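Local coordinates for thiamin pyrophosphokinase family protein (Enterococcus faecalis, PDB 3MEL), which probably transfers a diphosphate group from ATP to thiamine, with magnesium, to make the cofactor thiamine diphosphate, at residues 21-24 / 25-28; 73-76 / 77-81. All blocks are in the same frame, centred on the assembly; numbering follows the deposited sequence.

Contact 1 of 2, residues 21-24 / 25-28; sequences ATYD and YFVG
Y23 sets its CB over the outer rim of the F26 ring, three residues further on, where the chain leaves a loop and straightens into a strand. Both F26 CE2 and F26 CZ come within 3.7 Å of Y23 CB, so the tyrosine's methylene sits on the outer end of the phenyl group. Beyond it the rings meet as an offset edge-to-face pair: an edge of Y23 points toward the face of F26, the planes stand at 86°, and the centroids are 6.0 Å apart. F26 swings back to make this contact because its CG is anti to its own carbonyl carbon (chi1 -66°), which folds the ring toward the loop, where L41 and Q44 also touch it. One face of the Y23 ring carries T22 OG1, 3.3 Å above the plane and over the centre; that hydroxyl also hydrogen-bonds to E19 O, just upstream in the same loop. The chain here is entering strand 26-29, an inner strand of the parallel part of the sheet in a Rossmann-like alpha/beta catalytic domain. Strand 3-7 lies along one side of it and strand 45-48 along the other, knitted to it by backbone bonds from Y25 and V27 to L5 and from F26 to L45, while D24 OD2 accepts from R3 N. Y25 goes a different way from F26: with CG anti to the backbone N (chi1 -164°), its ring turns away from the loop into a buried position beside V4, L45 and the ring of F91.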
ATOM      1  N   ALA A  21     -24.353 -10.284 -11.510  1.00 42.34           N
ATOM      2  CA  ALA A  21     -25.705  -9.754 -11.321  1.00 40.87           C
ATOM      3  C   ALA A  21     -25.645  -8.408 -10.598  1.00 45.65           C
ATOM      4  O   ALA A  21     -26.412  -7.486 -10.890  1.00 47.72           O
ATOM      5  CB  ALA A  21     -26.556 -10.727 -10.531  1.00 38.89           C
ATOM      6  N   THR A  22     -24.705  -8.298  -9.668  1.00 42.16           N
ATOM      7  CA  THR A  22     -24.656  -7.165  -8.765  1.00 42.40           C
ATOM      8  C   THR A  22     -24.205  -5.880  -9.464  1.00 37.53           C
ATOM      9  O   THR A  22     -24.490  -4.777  -8.994  1.00 36.14           O
ATOM     10  CB  THR A  22     -23.777  -7.483  -7.519  1.00 45.98           C
ATOM     11  OG1 THR A  22     -22.404  -7.142  -7.772  1.00 38.84           O
ATOM     12  CG2 THR A  22     -23.900  -8.973  -7.135  1.00 40.28           C
ATOM     13  N   TYR A  23     -23.527  -6.026 -10.599  1.00 37.18           N
ATOM     14  CA  TYR A  23     -23.054  -4.867 -11.360  1.00 33.17           C
ATOM     15  C   TYR A  23     -23.951  -4.532 -12.558  1.00 34.01           C
ATOM     16  O   TYR A  23     -24.467  -5.419 -13.231  1.00 37.91           O
ATOM     17  CB  TYR A  23     -21.606  -5.069 -11.788  1.00 29.95           C
ATOM     18  CG  TYR A  23     -20.730  -5.415 -10.630  1.00 29.31           C
ATOM     19  CD1 TYR A  23     -20.509  -4.500  -9.609  1.00 29.14           C
ATOM     20  CD2 TYR A  23     -20.142  -6.669 -10.533  1.00 31.08           C
ATOM     21  CE1 TYR A  23     -19.713  -4.825  -8.519  1.00 25.94           C
ATOM     22  CE2 TYR A  23     -19.351  -7.005  -9.453  1.00 29.52           C
ATOM     23  CZ  TYR A  23     -19.138  -6.081  -8.448  1.00 26.91           C
ATOM     24  OH  TYR A  23     -18.354  -6.431  -7.378  1.00 26.44           O
ATOM     25  N   ASP A  24     -24.150  -3.238 -12.783  1.00 32.54           N
ATOM     26  CA  ASP A  24     -25.003  -2.728 -13.850  1.00 33.72           C
ATOM     27  C   ASP A  24     -24.186  -2.163 -15.011  1.00 33.89           C
ATOM     28  O   ASP A  24     -24.753  -1.629 -15.960  1.00 33.41           O
ATOM     29  CB  ASP A  24     -25.880  -1.598 -13.319  1.00 32.64           C
ATOM     30  CG  ASP A  24     -26.723  -2.016 -12.151  1.00 38.52           C
ATOM     31  OD1 ASP A  24     -27.469  -3.008 -12.272  1.00 41.26           O
ATOM     32  OD2 ASP A  24     -26.642  -1.343 -11.106  1.00 40.10           O
ATOM     33  N   TYR A  25     -22.864  -2.273 -14.930  1.00 30.19           N
ATOM     34  CA  TYR A  25     -21.981  -1.636 -15.892  1.00 28.41           C
ATOM     35  C   TYR A  25     -20.577  -2.172 -15.654  1.00 32.92           C
ATOM     36  O   TYR A  25     -20.092  -2.156 -14.527  1.00 31.63           O
ATOM     37  CB  TYR A  25     -22.012  -0.120 -15.683  1.00 29.38           C
ATOM     38  CG  TYR A  25     -21.462   0.709 -16.827  1.00 32.78           C
ATOM     39  CD1 TYR A  25     -22.097   0.720 -18.067  1.00 32.69           C
ATOM     40  CD2 TYR A  25     -20.318   1.504 -16.667  1.00 30.98           C
ATOM     41  CE1 TYR A  25     -21.602   1.479 -19.118  1.00 30.27           C
ATOM     42  CE2 TYR A  25     -19.826   2.275 -17.712  1.00 26.08           C
ATOM     43  CZ  TYR A  25     -20.474   2.254 -18.930  1.00 30.17           C
ATOM     44  OH  TYR A  25     -20.002   3.004 -19.980  1.00 36.52           O
ATOM     45  N   PHE A  26     -19.924  -2.650 -16.709  1.00 31.93           N
ATOM     46  CA  PHE A  26     -18.590  -3.217 -16.572  1.00 28.60           C
ATOM     47  C   PHE A  26     -17.558  -2.392 -17.328  1.00 30.57           C
ATOM     48  O   PHE A  26     -17.727  -2.103 -18.513  1.00 32.08           O
ATOM     49  CB  PHE A  26     -18.562  -4.668 -17.054  1.00 29.24           C
ATOM     50  CG  PHE A  26     -19.375  -5.605 -16.208  1.00 32.01           C
ATOM     51  CD1 PHE A  26     -18.779  -6.661 -15.547  1.00 33.53           C
ATOM     52  CD2 PHE A  26     -20.749  -5.440 -16.079  1.00 34.93           C
ATOM     53  CE1 PHE A  26     -19.529  -7.544 -14.779  1.00 32.54           C
ATOM     54  CE2 PHE A  26     -21.502  -6.314 -15.313  1.00 32.82           C
ATOM     55  CZ  PHE A  26     -20.882  -7.365 -14.656  1.00 31.77           C
ATOM     56  N   VAL A  27     -16.483  -2.031 -16.627  1.00 32.05           N
ATOM     57  CA  VAL A  27     -15.466  -1.118 -17.137  1.00 28.05           C
ATOM     58  C   VAL A  27     -14.101  -1.789 -17.174  1.00 27.40           C
ATOM     59  O   VAL A  27     -13.608  -2.251 -16.163  1.00 27.81           O
ATOM     60  CB  VAL A  27     -15.379   0.145 -16.271  1.00 25.70           C
ATOM     61  CG1 VAL A  27     -14.418   1.160 -16.889  1.00 27.59           C
ATOM     62  CG2 VAL A  27     -16.738   0.765 -16.119  1.00 24.75           C
ATOM     63  N   GLY A  28     -13.500  -1.847 -18.357  1.00 27.73           N
ATOM     64  CA  GLY A  28     -12.174  -2.402 -18.510  1.00 28.12           C
ATOM     65  C   GLY A  28     -11.169  -1.269 -18.490  1.00 31.59           C
ATOM     66  O   GLY A  28     -11.432  -0.178 -18.992  1.00 33.11           O
TER

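Contact 2 of 2, residues 73-76 / 77-81; sequences AEKD and DTDTQ. With TPP (thiamine diphosphate), chain E.
K75 runs its side chain alongside the carbonyl of D77 and then crosses D79 at about a right angle, bringing NZ between the two. NZ donates weakly to D77 O and to D79 OD1, each at 3.3 Å, the second bond being part of a salt bridge. The chain stays extended until its last torsion, which bends (chi4 53°) and turns the ammonium group back toward the D77 carbonyl. A further salt bridge, to D49 OD2, gives NZ its strongest partner, so the lysine spans two acidic residues of the magnesium site.

Just downstream, T78 and Q81 cap the start of helix 79-90. Q81 N donates to T78 OG1 over 3.1 Å, while T78 N returns a straight bond to Q81 OE1 (2.9 Å, 166° at the hydrogen), on a lone pair in the carbonyl plane. T78 OG1 also gives its hydrogen to Q81 OE1, from above that plane, so the amide oxygen has two donors. Q81 NE2 is hydrogen-bonded to E118 OE2, and D77 OD2 forms a salt bridge with R120 NH1.

The next two backbone amides, of D79 and T80, point to the ligand: D79 N bonds to O3A of thiamine diphosphate, and T80 N to O1B, which T80 OG1 grips as well (2.8 Å). The carboxylate of D79 lies about 3 Å from a magnesium ion and close to D30. T78 and Q81 thus form a capping box on helix 79-90, whose N-terminal turn cradles the diphosphate in the thiamine diphosphate pocket.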
ATOM      1  N   ALA A  73      -0.733   8.042 -24.208  1.00 33.08           N
ATOM      2  CA  ALA A  73       0.170   7.400 -23.236  1.00 37.54           C
ATOM      3  C   ALA A  73       0.794   8.435 -22.301  1.00 41.03           C
ATOM      4  O   ALA A  73       1.164   8.127 -21.165  1.00 39.83           O
ATOM      5  CB  ALA A  73       1.257   6.627 -23.944  1.00 35.15           C
ATOM      6  N   GLU A  74       0.895   9.665 -22.805  1.00 40.77           N
ATOM      7  CA  GLU A  74       1.452  10.790 -22.083  1.00 39.62           C
ATOM      8  C   GLU A  74       0.335  11.614 -21.492  1.00 34.12           C
ATOM      9  O   GLU A  74      -0.239  12.458 -22.172  1.00 35.13           O
ATOM     10  CB  GLU A  74       2.231  11.679 -23.055  1.00 50.89           C
ATOM     11  CG  GLU A  74       3.244  12.637 -22.411  1.00 50.22           C
ATOM     12  CD  GLU A  74       4.596  11.973 -22.204  1.00 66.15           C
ATOM     13  OE1 GLU A  74       4.622  10.720 -22.130  1.00 58.23           O
ATOM     14  OE2 GLU A  74       5.628  12.698 -22.127  1.00 69.01           O
ATOM     15  N   LYS A  75       0.020  11.373 -20.228  1.00 32.70           N
ATOM     16  CA  LYS A  75      -0.933  12.214 -19.511  1.00 35.75           C
ATOM     17  C   LYS A  75      -0.553  12.336 -18.041  1.00 36.25           C
ATOM     18  O   LYS A  75       0.274  11.568 -17.553  1.00 38.66           O
ATOM     19  CB  LYS A  75      -2.359  11.656 -19.636  1.00 33.20           C
ATOM     20  CG  LYS A  75      -2.426  10.187 -19.991  1.00 34.42           C
ATOM     21  CD  LYS A  75      -3.677   9.503 -19.440  1.00 38.41           C
ATOM     22  CE  LYS A  75      -3.667   7.999 -19.723  1.00 36.75           C
ATOM     23  NZ  LYS A  75      -2.414   7.339 -19.255  1.00 45.89           N
ATOM     24  N   ASP A  76      -1.157  13.300 -17.347  1.00 36.99           N
ATOM     25  CA  ASP A  76      -1.097  13.367 -15.886  1.00 37.69           C
ATOM     26  C   ASP A  76      -1.818  12.197 -15.219  1.00 42.19           C
ATOM     27  O   ASP A  76      -1.286  11.574 -14.304  1.00 46.82           O
ATOM     28  CB  ASP A  76      -1.721  14.660 -15.372  1.00 39.93           C
ATOM     29  CG  ASP A  76      -0.958  15.891 -15.805  1.00 50.89           C
ATOM     30  OD1 ASP A  76       0.297  15.817 -15.890  1.00 44.77           O
ATOM     31  OD2 ASP A  76      -1.627  16.925 -16.055  1.00 51.64           O
ATOM     32  N   ASP A  77      -3.032  11.904 -15.674  1.00 39.30           N
ATOM     33  CA  ASP A  77      -3.827  10.840 -15.089  1.00 36.99           C
ATOM     34  C   ASP A  77      -3.313   9.454 -15.420  1.00 38.54           C
ATOM     35  O   ASP A  77      -2.891   9.185 -16.538  1.00 39.90           O
ATOM     36  CB  ASP A  77      -5.262  10.917 -15.582  1.00 36.04           C
ATOM     37  CG  ASP A  77      -6.014  12.083 -15.011  1.00 36.12           C
ATOM     38  OD1 ASP A  77      -5.389  13.011 -14.447  1.00 39.42           O
ATOM     39  OD2 ASP A  77      -7.250  12.072 -15.139  1.00 33.82           O
ATOM     40  N   THR A  78      -3.386   8.565 -14.438  1.00 41.31           N
ATOM     41  CA  THR A  78      -3.272   7.132 -14.683  1.00 48.44           C
ATOM     42  C   THR A  78      -4.535   6.611 -15.386  1.00 47.41           C
ATOM     43  O   THR A  78      -5.619   7.180 -15.220  1.00 39.96           O
ATOM     44  CB  THR A  78      -3.118   6.371 -13.366  1.00 49.68           C
ATOM     45  OG1 THR A  78      -4.245   6.639 -12.523  1.00 44.50           O
ATOM     46  CG2 THR A  78      -1.847   6.790 -12.644  1.00 52.68           C
ATOM     47  N   ASP A  79      -4.406   5.530 -16.151  1.00 52.24           N
ATOM     48  CA  ASP A  79      -5.573   4.930 -16.808  1.00 47.78           C
ATOM     49  C   ASP A  79      -6.746   4.765 -15.845  1.00 41.81           C
ATOM     50  O   ASP A  79      -7.888   5.039 -16.195  1.00 34.79           O
ATOM     51  CB  ASP A  79      -5.219   3.585 -17.437  1.00 48.66           C
ATOM     52  CG  ASP A  79      -4.577   3.734 -18.807  1.00 47.45           C
ATOM     53  OD1 ASP A  79      -4.605   4.852 -19.361  1.00 41.07           O
ATOM     54  OD2 ASP A  79      -4.050   2.730 -19.331  1.00 45.26           O
ATOM     55  N   THR A  80      -6.440   4.340 -14.622  1.00 45.26           N
ATOM     56  CA  THR A  80      -7.443   4.150 -13.580  1.00 35.27           C
ATOM     57  C   THR A  80      -8.056   5.464 -13.091  1.00 32.56           C
ATOM     58  O   THR A  80      -9.237   5.525 -12.830  1.00 33.58           O
ATOM     59  CB  THR A  80      -6.874   3.333 -12.398  1.00 37.15           C
ATOM     60  OG1 THR A  80      -6.592   1.996 -12.822  1.00 34.43           O
ATOM     61  CG2 THR A  80      -7.859   3.271 -11.253  1.00 34.87           C
ATOM     62  N   GLN A  81      -7.278   6.528 -12.971  1.00 34.90           N
ATOM     63  CA  GLN A  81      -7.894   7.810 -12.626  1.00 34.18           C
ATOM     64  C   GLN A  81      -8.895   8.222 -13.696  1.00 33.03           C
ATOM     65  O   GLN A  81     -10.005   8.664 -13.396  1.00 32.82           O
ATOM     66  CB  GLN A  81      -6.855   8.911 -12.432  1.00 34.52           C
ATOM     67  CG  GLN A  81      -6.178   8.883 -11.078  1.00 34.60           C
ATOM     68  CD  GLN A  81      -4.957   9.785 -11.023  1.00 39.00           C
ATOM     69  OE1 GLN A  81      -4.104   9.758 -11.916  1.00 42.41           O
ATOM     70  NE2 GLN A  81      -4.866  10.591  -9.972  1.00 32.76           N
TER
HETATM   71  N1' TPP E 902       5.364  12.991 -12.027  1.00 37.94           N
HETATM   72  C2' TPP E 902       5.072  14.324 -12.599  1.00 38.61           C
HETATM   73  CM2 TPP E 902       5.048  15.428 -11.524  1.00 32.58           C
HETATM   74  N3' TPP E 902       3.943  14.305 -13.536  1.00 41.99           N
HETATM   75  C4' TPP E 902       3.935  13.232 -14.560  1.00 46.28           C
HETATM   76  N4' TPP E 902       2.715  13.324 -15.372  1.00 42.72           N
HETATM   77  C5' TPP E 902       4.068  11.844 -13.830  1.00 39.66           C
HETATM   78  C6' TPP E 902       5.363  11.903 -13.004  1.00 36.46           C
HETATM   79  C7' TPP E 902       4.068  10.669 -14.849  1.00 42.63           C
HETATM   80  N3  TPP E 902       2.708  10.435 -15.431  1.00 46.91           N
HETATM   81  C2  TPP E 902       1.562  10.728 -14.559  1.00 39.36           C
HETATM   82  S1  TPP E 902       0.636   9.179 -14.353  1.00 52.66           S
HETATM   83  C5  TPP E 902       1.543   8.224 -15.620  1.00 52.18           C
HETATM   84  C4  TPP E 902       2.508   9.210 -16.306  1.00 48.67           C
HETATM   85  CM4 TPP E 902       3.817   8.533 -16.700  1.00 47.05           C
HETATM   86  C6  TPP E 902       0.720   7.322 -16.541  1.00 61.87           C
HETATM   87  C7  TPP E 902       0.694   5.861 -16.057  1.00 70.22           C
HETATM   88  O7  TPP E 902      -0.597   5.336 -16.315  1.00 95.11           O
HETATM   89  PA  TPP E 902      -1.001   3.795 -16.337  1.00185.29           P
HETATM   90  O1A TPP E 902       0.171   3.257 -15.426  1.00101.55           O
HETATM   91  O2A TPP E 902      -1.389   3.146 -17.598  1.00184.36           O
HETATM   92  O3A TPP E 902      -2.317   3.364 -15.553  1.00 97.16           O
HETATM   93  PB  TPP E 902      -2.754   2.125 -14.674  1.00129.96           P
HETATM   94  O1B TPP E 902      -4.024   2.578 -13.871  1.00 68.73           O
HETATM   95  O2B TPP E 902      -3.506   1.183 -15.701  1.00 82.75           O
HETATM   96  O3B TPP E 902      -1.694   1.311 -14.048  1.00129.49           O

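In the fold
Contact 1 closes before contact 2 opens, and both belong to the catalytic domain, with centres 22 Å apart and nearest atoms about 7 Å apart. The first lies where the chain enters strand 26-29, an inner strand of the large mixed sheet, away from the annotated sites. The second lies in the loop after strand 68-70, at the edge of the same sheet, and at the start of helix 79-90. The far end of strand 26-29 joins them: D79 and T80 pack on I29, and D30, just beyond, binds magnesium beside D79. One strand thus runs from the loop of contact 1 to the diphosphate and metal site of contact 2.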